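Local coordinates for tannase (Fusobacterium nucleatum subsp. nucleatum ATCC 25586, PDB 6YQ4), which is a tannase that probably hydrolyses gallotannins, with a detoxifying role for this pathogen, and holds a bound magnesium ion, at residues V143-L146 / V152-G155; Y6-N11 / G192-R197; Y145-D150 / N158-N163; T102-L105 / V110-A113. All blocks are in the same frame, centred on the assembly; numbering follows the deposited sequence.

Interaction 1: V143-L146 / V152-G155; sequences VRYL and VMPG. With MG (magnesium ion), chain E.
Leu146, in the last turns of helix 134-148, and Met153, in the loop that follows, have their CA atoms 8.2 Å apart, and no hydrogen bond links the two backbones. The side chain of Met153 spans that gap. Its CB is directed toward the helix, and the chain runs out fully extended through its first two torsions before bending at the sulfur, with chi3 at -43°. That bend gives the two ends of the thioether different partners. Met153 SD rests 4.3 Å from Leu146 CD2, while Met153 CE swings over to lie 4.2 Å from Tyr145 CE2. The methyl reaches this ring obliquely, and the two side chains cross at about a right angle. Tyr145 brings CE2 to this point because its CG is anti to the backbone N (chi1 178°), which lays the ring along the helix toward the loop. The contact is small, wholly apolar and buried; Phe10 and Ile51 also touch Met153, and Leu146 goes on to Ile73 and Phe75 of strand 73-76.

While the side chain of Met153 faces the core, its carbonyl points off at about a right angle to the CB direction, to the metal. Met153 O binds magnesium at 2.3 Å and Gly155 O at 2.1 Å, one residue on either side of Pro154. Gly155 has a phi of 99°, a backbone conformation that strongly favours glycine. With the carbonyl O and OD2 of Asp150 added, this is a magnesium site built mainly from main-chain oxygens of a single short loop.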
loop_
_atom_site.group_PDB
_atom_site.type_symbol
_atom_site.label_atom_id
_atom_site.label_comp_id
_atom_site.label_asym_id
_atom_site.label_seq_id
_atom_site.Cartn_x
_atom_site.Cartn_y
_atom_site.Cartn_z
ATOM N N VAL A 143 9.237 -13.173 -5.099
ATOM C CA VAL A 143 8.484 -13.658 -6.259
ATOM C C VAL A 143 9.381 -14.479 -7.169
ATOM O O VAL A 143 9.008 -15.569 -7.627
ATOM C CB VAL A 143 7.845 -12.482 -7.027
ATOM C CG1 VAL A 143 7.204 -12.972 -8.343
ATOM C CG2 VAL A 143 6.799 -11.825 -6.194
ATOM N N ARG A 144 10.576 -13.973 -7.450
ATOM C CA ARG A 144 11.478 -14.696 -8.335
ATOM C C ARG A 144 11.799 -16.074 -7.770
ATOM O O ARG A 144 11.847 -17.062 -8.511
ATOM C CB ARG A 144 12.740 -13.863 -8.561
ATOM C CG ARG A 144 12.422 -12.544 -9.235
ATOM C CD ARG A 144 13.645 -11.725 -9.547
ATOM N NE ARG A 144 13.356 -10.663 -10.507
ATOM C CZ ARG A 144 13.724 -10.688 -11.782
ATOM N NH1 ARG A 144 14.403 -11.719 -12.271
ATOM N NH2 ARG A 144 13.429 -9.672 -12.567
ATOM N N TYR A 145 11.989 -16.156 -6.449
ATOM C CA TYR A 145 12.134 -17.439 -5.769
ATOM C C TYR A 145 10.933 -18.343 -6.019
ATOM O O TYR A 145 11.093 -19.541 -6.278
ATOM C CB TYR A 145 12.321 -17.207 -4.266
ATOM C CG TYR A 145 12.442 -18.467 -3.445
ATOM C CD1 TYR A 145 13.696 -18.965 -3.082
ATOM C CD2 TYR A 145 11.306 -19.154 -3.021
ATOM C CE1 TYR A 145 13.815 -20.112 -2.346
ATOM C CE2 TYR A 145 11.416 -20.304 -2.276
ATOM C CZ TYR A 145 12.674 -20.780 -1.937
ATOM O OH TYR A 145 12.780 -21.937 -1.201
ATOM N N LEU A 146 9.721 -17.792 -5.922
ATOM C CA LEU A 146 8.522 -18.580 -6.204
ATOM C C LEU A 146 8.530 -19.142 -7.616
ATOM O O LEU A 146 8.188 -20.314 -7.816
ATOM C CB LEU A 146 7.273 -17.742 -5.986
ATOM C CG LEU A 146 7.055 -17.287 -4.547
ATOM C CD1 LEU A 146 5.684 -16.629 -4.426
ATOM C CD2 LEU A 146 7.182 -18.454 -3.611
ATOM N N VAL A 152 8.622 -27.600 -8.569
ATOM C CA VAL A 152 8.710 -28.526 -7.456
ATOM C C VAL A 152 7.806 -28.124 -6.289
ATOM O O VAL A 152 7.487 -28.977 -5.446
ATOM C CB VAL A 152 10.184 -28.672 -7.015
ATOM C CG1 VAL A 152 10.712 -27.364 -6.419
ATOM C CG2 VAL A 152 10.346 -29.844 -6.065
ATOM N N MET A 153 7.357 -26.877 -6.234
ATOM C CA MET A 153 6.506 -26.411 -5.141
ATOM C C MET A 153 5.035 -26.505 -5.528
ATOM O O MET A 153 4.667 -26.149 -6.654
ATOM C CB MET A 153 6.839 -24.965 -4.762
ATOM C CG MET A 153 5.984 -24.370 -3.627
ATOM S SD MET A 153 6.431 -22.666 -3.162
ATOM C CE MET A 153 8.216 -22.828 -3.184
ATOM N N PRO A 154 4.181 -26.999 -4.632
ATOM C CA PRO A 154 2.745 -27.020 -4.930
ATOM C C PRO A 154 2.217 -25.624 -5.222
ATOM O O PRO A 154 2.750 -24.611 -4.755
ATOM C CB PRO A 154 2.126 -27.610 -3.652
ATOM C CG PRO A 154 3.206 -28.474 -3.081
ATOM C CD PRO A 154 4.509 -27.764 -3.413
ATOM N N GLY A 155 1.167 -25.578 -6.021
ATOM C CA GLY A 155 0.579 -24.313 -6.432
ATOM C C GLY A 155 1.037 -23.882 -7.809
ATOM O O GLY A 155 1.759 -24.583 -8.521
HETATM MG MG MG E . 3.805 -25.053 -8.468
#

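Interaction 2: Y6-N11 / G192-R197; sequences YDLKFN and GAAETR
Leu8, in the N-terminal tail, meets Ala194 across a small, buried contact, with their CA atoms 7.8 Å apart. CB of Leu8 leaves the backbone in the direction of the 192-197 loop but stops short of touching it, and CG, anti to the carbonyl carbon at chi1 -80°, carries the branch further across. There the two methyls part. Leu8 CD1 does all the touching: it lies 4.1 Å from Ala194 N, 4.3 Å from Ala194 CB and 4.2 Å from Gly192 O, so it rests as much on main chain as on side chain. CD2 turns off on a different course and meets neither residue. No hydrogen bond crosses between the two segments. Asn149 gives the tail a polar hold, its side-chain amide bonding Leu8 O and Phe10 N; Tyr6 also bonds the backbone of Lys39. Ala194 in turn leans on Leu148 at the end of helix 134-148. Gly192 takes positive phi, with two bonds back into the last turn of helix 185-191. The tip of Leu8 thus packs on the glycine of a Schellman motif and on the alanine two residues on, where the chain leaves that helix and heads for strand 202-206 of the central sheet.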
loop_
_atom_site.group_PDB
_atom_site.type_symbol
_atom_site.label_atom_id
_atom_site.label_comp_id
_atom_site.label_asym_id
_atom_site.label_seq_id
_atom_site.Cartn_x
_atom_site.Cartn_y
_atom_site.Cartn_z
ATOM N N TYR A 6 24.001 -19.135 -0.507
ATOM C CA TYR A 6 22.776 -19.736 0.004
ATOM C C TYR A 6 22.042 -20.421 -1.139
ATOM O O TYR A 6 21.703 -19.777 -2.133
ATOM C CB TYR A 6 21.882 -18.683 0.650
ATOM C CG TYR A 6 22.237 -18.390 2.083
ATOM C CD1 TYR A 6 23.257 -17.488 2.396
ATOM C CD2 TYR A 6 21.560 -19.011 3.122
ATOM C CE1 TYR A 6 23.592 -17.213 3.704
ATOM C CE2 TYR A 6 21.883 -18.745 4.438
ATOM C CZ TYR A 6 22.903 -17.844 4.730
ATOM O OH TYR A 6 23.241 -17.581 6.048
ATOM N N ASP A 7 21.801 -21.723 -1.004
ATOM C CA ASP A 7 21.107 -22.464 -2.048
ATOM C C ASP A 7 19.617 -22.131 -2.036
ATOM O O ASP A 7 18.996 -22.020 -0.972
ATOM C CB ASP A 7 21.325 -23.962 -1.855
ATOM C CG ASP A 7 20.369 -24.792 -2.665
ATOM O OD1 ASP A 7 20.588 -24.933 -3.887
ATOM O OD2 ASP A 7 19.395 -25.295 -2.075
ATOM N N LEU A 8 19.040 -21.975 -3.232
ATOM C CA LEU A 8 17.704 -21.410 -3.384
ATOM C C LEU A 8 16.622 -22.407 -3.773
ATOM O O LEU A 8 15.482 -21.987 -3.997
ATOM C CB LEU A 8 17.718 -20.282 -4.422
ATOM C CG LEU A 8 18.230 -18.936 -3.915
ATOM C CD1 LEU A 8 17.823 -17.813 -4.852
ATOM C CD2 LEU A 8 17.783 -18.676 -2.456
ATOM N N LYS A 9 16.917 -23.701 -3.877
ATOM C CA LYS A 9 15.870 -24.628 -4.279
ATOM C C LYS A 9 15.042 -25.059 -3.076
ATOM O O LYS A 9 15.554 -25.241 -1.967
ATOM C CB LYS A 9 16.428 -25.845 -5.025
ATOM C CG LYS A 9 16.277 -25.688 -6.568
ATOM C CD LYS A 9 14.807 -25.860 -7.035
ATOM C CE LYS A 9 14.624 -25.973 -8.552
ATOM N NZ LYS A 9 15.489 -25.056 -9.340
ATOM N N PHE A 10 13.750 -25.206 -3.320
ATOM C CA PHE A 10 12.767 -25.485 -2.290
ATOM C C PHE A 10 12.725 -26.978 -1.999
ATOM O O PHE A 10 12.625 -27.804 -2.914
ATOM C CB PHE A 10 11.407 -24.981 -2.768
ATOM C CG PHE A 10 10.255 -25.405 -1.925
ATOM C CD1 PHE A 10 9.917 -24.694 -0.787
ATOM C CD2 PHE A 10 9.479 -26.492 -2.293
ATOM C CE1 PHE A 10 8.834 -25.074 -0.013
ATOM C CE2 PHE A 10 8.402 -26.877 -1.531
ATOM C CZ PHE A 10 8.075 -26.166 -0.384
ATOM N N ASN A 11 12.783 -27.319 -0.720
ATOM C CA ASN A 11 12.789 -28.708 -0.298
ATOM C C ASN A 11 11.417 -29.091 0.235
ATOM O O ASN A 11 11.080 -28.737 1.372
ATOM C CB ASN A 11 13.863 -28.926 0.768
ATOM C CG ASN A 11 14.219 -30.368 0.921
ATOM O OD1 ASN A 11 13.350 -31.236 0.874
ATOM N ND2 ASN A 11 15.507 -30.646 1.076
ATOM N N GLY A 192 21.789 -11.227 -5.357
ATOM C CA GLY A 192 21.696 -12.568 -5.905
ATOM C C GLY A 192 20.302 -13.157 -5.935
ATOM O O GLY A 192 20.140 -14.359 -5.682
ATOM N N ALA A 193 19.288 -12.342 -6.236
ATOM C CA ALA A 193 17.963 -12.875 -6.532
ATOM C C ALA A 193 18.022 -13.886 -7.670
ATOM O O ALA A 193 18.875 -13.807 -8.554
ATOM C CB ALA A 193 16.997 -11.746 -6.900
ATOM N N ALA A 194 17.100 -14.850 -7.636
ATOM C CA ALA A 194 16.951 -15.770 -8.759
ATOM C C ALA A 194 16.665 -14.989 -10.036
ATOM O O ALA A 194 16.021 -13.933 -10.010
ATOM C CB ALA A 194 15.827 -16.773 -8.493
ATOM N N GLU A 195 17.152 -15.507 -11.158
ATOM C CA GLU A 195 17.053 -14.808 -12.435
ATOM C C GLU A 195 15.888 -15.387 -13.232
ATOM O O GLU A 195 16.052 -16.070 -14.238
ATOM C CB GLU A 195 18.383 -14.886 -13.179
ATOM C CG GLU A 195 19.423 -13.928 -12.568
ATOM C CD GLU A 195 20.865 -14.307 -12.869
ATOM O OE1 GLU A 195 21.786 -13.600 -12.401
ATOM O OE2 GLU A 195 21.081 -15.309 -13.578
ATOM N N THR A 196 14.680 -15.097 -12.729
ATOM C CA THR A 196 13.448 -15.645 -13.277
ATOM C C THR A 196 12.562 -14.494 -13.685
ATOM O O THR A 196 12.719 -13.943 -14.791
ATOM C CB THR A 196 12.797 -16.610 -12.271
ATOM O OG1 THR A 196 12.406 -15.897 -11.101
ATOM C CG2 THR A 196 13.750 -17.685 -11.872
ATOM N N ARG A 197 11.609 -14.072 -12.842
ATOM C CA ARG A 197 10.717 -12.956 -13.147
ATOM C C ARG A 197 9.955 -12.561 -11.890
ATOM O O ARG A 197 9.887 -13.325 -10.917
ATOM C CB ARG A 197 9.743 -13.300 -14.275
ATOM C CG ARG A 197 8.867 -14.520 -14.041
ATOM C CD ARG A 197 8.044 -14.784 -15.294
ATOM N NE ARG A 197 6.643 -15.076 -15.002
ATOM C CZ ARG A 197 5.700 -15.259 -15.925
ATOM N NH1 ARG A 197 6.019 -15.198 -17.211
ATOM N NH2 ARG A 197 4.443 -15.508 -15.563
#

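Interaction 3: Y145-D150 / N158-N163; sequences YLYLND and NKIISN. With MG (magnesium ion), chain E.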
loop_
_atom_site.group_PDB
_atom_site.type_symbol
_atom_site.label_atom_id
_atom_site.label_comp_id
_atom_site.label_asym_id
_atom_site.label_seq_id
_atom_site.Cartn_x
_atom_site.Cartn_y
_atom_site.Cartn_z
ATOM N N TYR A 145 11.989 -16.156 -6.449
ATOM C CA TYR A 145 12.134 -17.439 -5.769
ATOM C C TYR A 145 10.933 -18.343 -6.019
ATOM O O TYR A 145 11.093 -19.541 -6.278
ATOM C CB TYR A 145 12.321 -17.207 -4.266
ATOM C CG TYR A 145 12.442 -18.467 -3.445
ATOM C CD1 TYR A 145 13.696 -18.965 -3.082
ATOM C CD2 TYR A 145 11.306 -19.154 -3.021
ATOM C CE1 TYR A 145 13.815 -20.112 -2.346
ATOM C CE2 TYR A 145 11.416 -20.304 -2.276
ATOM C CZ TYR A 145 12.674 -20.780 -1.937
ATOM O OH TYR A 145 12.780 -21.937 -1.201
ATOM N N LEU A 146 9.721 -17.792 -5.922
ATOM C CA LEU A 146 8.522 -18.580 -6.204
ATOM C C LEU A 146 8.530 -19.142 -7.616
ATOM O O LEU A 146 8.188 -20.314 -7.816
ATOM C CB LEU A 146 7.273 -17.742 -5.986
ATOM C CG LEU A 146 7.055 -17.287 -4.547
ATOM C CD1 LEU A 146 5.684 -16.629 -4.426
ATOM C CD2 LEU A 146 7.182 -18.454 -3.611
ATOM N N TYR A 147 8.910 -18.328 -8.614
ATOM C CA TYR A 147 8.933 -18.817 -9.999
ATOM C C TYR A 147 10.001 -19.882 -10.198
ATOM O O TYR A 147 9.745 -20.912 -10.832
ATOM C CB TYR A 147 9.160 -17.658 -10.980
ATOM C CG TYR A 147 7.884 -16.922 -11.331
ATOM C CD1 TYR A 147 6.889 -17.533 -12.099
ATOM C CD2 TYR A 147 7.657 -15.628 -10.876
ATOM C CE1 TYR A 147 5.709 -16.863 -12.415
ATOM C CE2 TYR A 147 6.482 -14.946 -11.189
ATOM C CZ TYR A 147 5.511 -15.567 -11.955
ATOM O OH TYR A 147 4.354 -14.881 -12.249
ATOM N N LEU A 148 11.206 -19.650 -9.659
ATOM C CA LEU A 148 12.297 -20.612 -9.788
ATOM C C LEU A 148 11.916 -21.986 -9.257
ATOM O O LEU A 148 12.366 -23.007 -9.794
ATOM C CB LEU A 148 13.535 -20.085 -9.063
ATOM C CG LEU A 148 14.806 -20.924 -9.258
ATOM C CD1 LEU A 148 15.926 -20.138 -9.908
ATOM C CD2 LEU A 148 15.273 -21.471 -7.928
ATOM N N ASN A 149 11.086 -22.042 -8.219
ATOM C CA ASN A 149 10.712 -23.299 -7.584
ATOM C C ASN A 149 9.306 -23.738 -7.931
ATOM O O ASN A 149 8.751 -24.581 -7.223
ATOM C CB ASN A 149 10.815 -23.188 -6.068
ATOM C CG ASN A 149 12.218 -23.051 -5.598
ATOM O OD1 ASN A 149 12.977 -24.012 -5.605
ATOM N ND2 ASN A 149 12.578 -21.857 -5.169
ATOM N N ASP A 150 8.700 -23.157 -8.970
ATOM C CA ASP A 150 7.311 -23.481 -9.283
ATOM C C ASP A 150 7.140 -24.967 -9.569
ATOM O O ASP A 150 6.183 -25.591 -9.092
ATOM C CB ASP A 150 6.830 -22.639 -10.470
ATOM C CG ASP A 150 5.315 -22.685 -10.655
ATOM O OD1 ASP A 150 4.833 -22.266 -11.733
ATOM O OD2 ASP A 150 4.612 -23.137 -9.724
ATOM N N ASN A 158 2.014 -18.693 -11.597
ATOM C CA ASN A 158 1.372 -17.766 -12.519
ATOM C C ASN A 158 0.149 -17.109 -11.927
ATOM O O ASN A 158 -0.520 -16.341 -12.629
ATOM C CB ASN A 158 0.980 -18.489 -13.798
ATOM C CG ASN A 158 2.163 -19.056 -14.502
ATOM O OD1 ASN A 158 3.039 -18.312 -14.941
ATOM N ND2 ASN A 158 2.218 -20.378 -14.612
ATOM N N LYS A 159 -0.167 -17.405 -10.666
ATOM C CA LYS A 159 -1.340 -16.854 -10.006
ATOM C C LYS A 159 -0.972 -16.388 -8.598
ATOM O O LYS A 159 -1.489 -16.869 -7.589
ATOM C CB LYS A 159 -2.481 -17.866 -10.010
ATOM C CG LYS A 159 -3.002 -18.110 -11.406
ATOM C CD LYS A 159 -4.419 -18.576 -11.410
ATOM C CE LYS A 159 -4.666 -19.414 -12.657
ATOM N NZ LYS A 159 -5.891 -18.965 -13.360
ATOM N N ILE A 160 -0.061 -15.420 -8.548
ATOM C CA ILE A 160 0.359 -14.793 -7.304
ATOM C C ILE A 160 -0.541 -13.591 -7.047
ATOM O O ILE A 160 -0.602 -12.671 -7.869
ATOM C CB ILE A 160 1.837 -14.370 -7.369
ATOM C CG1 ILE A 160 2.758 -15.596 -7.376
ATOM C CG2 ILE A 160 2.186 -13.473 -6.198
ATOM C CD1 ILE A 160 4.226 -15.250 -7.603
ATOM N N ILE A 161 -1.230 -13.582 -5.910
ATOM C CA ILE A 161 -2.031 -12.430 -5.503
ATOM C C ILE A 161 -1.304 -11.739 -4.362
ATOM O O ILE A 161 -1.191 -12.289 -3.256
ATOM C CB ILE A 161 -3.458 -12.810 -5.089
ATOM C CG1 ILE A 161 -4.115 -13.662 -6.180
ATOM C CG2 ILE A 161 -4.285 -11.519 -4.781
ATOM C CD1 ILE A 161 -3.985 -15.155 -5.962
ATOM N N SER A 162 -0.828 -10.530 -4.631
ATOM C CA SER A 162 -0.212 -9.684 -3.623
ATOM C C SER A 162 -1.263 -9.056 -2.717
ATOM O O SER A 162 -2.356 -8.705 -3.178
ATOM C CB SER A 162 0.589 -8.587 -4.315
ATOM O OG SER A 162 1.507 -7.969 -3.448
ATOM N N ASN A 163 -0.919 -8.895 -1.428
ATOM C CA ASN A 163 -1.719 -8.139 -0.464
ATOM C C ASN A 163 -0.816 -7.289 0.443
ATOM O O ASN A 163 0.319 -7.657 0.753
ATOM C CB ASN A 163 -2.591 -9.073 0.394
ATOM C CG ASN A 163 -3.720 -8.332 1.109
ATOM O OD1 ASN A 163 -4.365 -7.447 0.537
ATOM N ND2 ASN A 163 -3.965 -8.695 2.373
HETATM MG MG MG E . 3.805 -25.053 -8.468
HETATM O O HOH W 1 1.643 -14.552 -10.662
HETATM O O HOH W 2 1.505 -13.722 -13.264
#
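Tyr147 and Ile160 lie side by side, yet the polar link between them runs through water. One water donates to Tyr147 OH at 3.2 Å and accepts from Ile160 N at 2.9 Å; a second also donates to the hydroxyl and reaches Asn158 O by a weak bond. The same hydroxyl is hydrogen-bonded to Asp199 O, so several partners fix the end of the ring. With CG anti to the carbonyl carbon (chi1 -84°), the ring extends from the helix toward residues 158-160. Asn158 OD1 comes up to its edge, in plane, 4.0 Å from Tyr147 CE1, with the amide turned 58° against the ring.

Away from the waters the contact is apolar. Ile160 CD1 is its hub, 3.8 Å from Leu146 CD1 and 4.2 Å from Tyr147 CE2, and it meets the ring obliquely. This seats helix 134-148 against the sheet of the alpha/beta-hydrolase fold: the helix is the crossover from strand 110-114 to strand 160-163, and strand 73-76, between those two, adds Phe75, which touches both Leu146 and Ile160.

Past the helix end, Asn149 turns its amide back, and ND2 bonds Tyr145 O at 3.0 Å while sitting over one face of the Tyr145 ring. Asn149 N bonds that carbonyl from the opposite face of its plane. Asp150 then grips the magnesium twice, through its carbonyl O at 2.5 Å and through OD2 at 2.4 Å. OD2 also accepts from Ala157 N, while Asn158 ND2 is held by Asp156 OD1.

Interaction 4: T102-L105 / V110-A113; sequences TYAL and VVAA
No flat group takes part where Ala104 and Leu105 meet Val111; the one aromatic ring of the two segments, that of Tyr103, is carried on another side of the helix. There it meets the ring of Phe486, with the planes about 25° apart, and Leu482 and Glu483 of helix 482-493 touch it as well.

The contact itself is made by methyls and a branch point. Val111 points its CB toward the helix, and its CG2, which stands beside the backbone N and anti to the carbonyl carbon, does all the touching. Val111 CG2 comes within 3.6 Å of Ala104 CB, a close methyl-to-methyl approach, and lies 4.1 Å from Leu105 CG. Ala104 faces the strand directly and, being so short, lets the helix come near: the CA atoms of Ala104 and Val111 are 6.9 Å apart. Leu105 starts out at an angle to the strand and comes closer only further along, its side chain crossing that of Val111 at about a right angle. All three residues are buried, and no hydrogen bond joins helix to strand here.

Val110, although its CA lies only 6.5 Å from that of Leu105, turns its side chain away to Ile53. Helix 100-106 is the helical part of the beta-alpha-beta unit from strand 73-76 to strand 110-114. Strand 110-114 runs parallel to 73-76 on one side and antiparallel to 48-54 on the other, bonding Phe74 on the first and Tyr52 on the second, while helix 482-493 flanks helix 100-106 through Phe486.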
loop_
_atom_site.group_PDB
_atom_site.type_symbol
_atom_site.label_atom_id
_atom_site.label_comp_id
_atom_site.label_asym_id
_atom_site.label_seq_id
_atom_site.Cartn_x
_atom_site.Cartn_y
_atom_site.Cartn_z
ATOM N N THR A 102 -4.513 -17.563 7.500
ATOM C CA THR A 102 -5.417 -18.640 7.903
ATOM C C THR A 102 -6.635 -18.697 6.987
ATOM O O THR A 102 -7.091 -19.780 6.604
ATOM C CB THR A 102 -5.877 -18.432 9.343
ATOM O OG1 THR A 102 -4.752 -18.439 10.238
ATOM C CG2 THR A 102 -6.877 -19.503 9.742
ATOM N N TYR A 103 -7.188 -17.532 6.647
ATOM C CA TYR A 103 -8.288 -17.474 5.697
ATOM C C TYR A 103 -7.873 -18.079 4.360
ATOM O O TYR A 103 -8.592 -18.910 3.790
ATOM C CB TYR A 103 -8.757 -16.023 5.527
ATOM C CG TYR A 103 -10.225 -15.937 5.173
ATOM C CD1 TYR A 103 -10.662 -16.235 3.879
ATOM C CD2 TYR A 103 -11.179 -15.592 6.132
ATOM C CE1 TYR A 103 -12.009 -16.202 3.544
ATOM C CE2 TYR A 103 -12.530 -15.547 5.804
ATOM C CZ TYR A 103 -12.938 -15.857 4.501
ATOM O OH TYR A 103 -14.272 -15.819 4.155
ATOM N N ALA A 104 -6.694 -17.689 3.863
ATOM C CA ALA A 104 -6.209 -18.199 2.589
ATOM C C ALA A 104 -6.096 -19.724 2.611
ATOM O O ALA A 104 -6.562 -20.408 1.689
ATOM C CB ALA A 104 -4.871 -17.544 2.241
ATOM N N LEU A 105 -5.505 -20.277 3.674
ATOM C CA LEU A 105 -5.335 -21.725 3.758
ATOM C C LEU A 105 -6.674 -22.447 3.778
ATOM O O LEU A 105 -6.814 -23.517 3.174
ATOM C CB LEU A 105 -4.519 -22.097 4.993
ATOM C CG LEU A 105 -3.002 -21.915 4.885
ATOM C CD1 LEU A 105 -2.391 -22.095 6.263
ATOM C CD2 LEU A 105 -2.385 -22.883 3.869
ATOM N N VAL A 110 -2.189 -21.712 -1.534
ATOM C CA VAL A 110 -0.841 -21.755 -0.989
ATOM C C VAL A 110 -0.477 -20.356 -0.499
ATOM O O VAL A 110 -0.819 -19.344 -1.123
ATOM C CB VAL A 110 0.158 -22.278 -2.037
ATOM C CG1 VAL A 110 1.588 -21.923 -1.637
ATOM C CG2 VAL A 110 0.025 -23.777 -2.194
ATOM N N VAL A 111 0.185 -20.282 0.645
ATOM C CA VAL A 111 0.547 -19.006 1.244
ATOM C C VAL A 111 2.059 -18.888 1.239
ATOM O O VAL A 111 2.756 -19.737 1.807
ATOM C CB VAL A 111 -0.005 -18.870 2.664
ATOM C CG1 VAL A 111 0.532 -17.587 3.309
ATOM C CG2 VAL A 111 -1.521 -18.873 2.620
ATOM N N ALA A 112 2.564 -17.853 0.573
ATOM C CA ALA A 112 3.967 -17.465 0.634
ATOM C C ALA A 112 3.977 -16.042 1.161
ATOM O O ALA A 112 3.421 -15.142 0.524
ATOM C CB ALA A 112 4.650 -17.569 -0.727
ATOM N N ALA A 113 4.566 -15.852 2.337
ATOM C CA ALA A 113 4.511 -14.580 3.063
ATOM C C ALA A 113 5.930 -14.068 3.298
ATOM O O ALA A 113 6.614 -14.525 4.237
ATOM C CB ALA A 113 3.773 -14.754 4.398
#

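From the N terminus, the tail at 6-11 comes first and finds its partner only at 192-197, so interaction 2 closes a long loop that encloses all the others. Within it, interaction 4 closes first, completing the short connection between helix 100-106 and strand 110-114 on one face of the central sheet. Interactions 1 and 3 both open after it has closed, and their loops overlap, starting from the same stretch of helix 134-148. They share Tyr145 and Leu146 and supply ligands to one magnesium ion. Leu146 CD2 also touches Ala112 CB, 3.9 Å away, which ties them to the strand of interaction 4. Arg144 O and Thr196 OG1 join interactions 1 and 2.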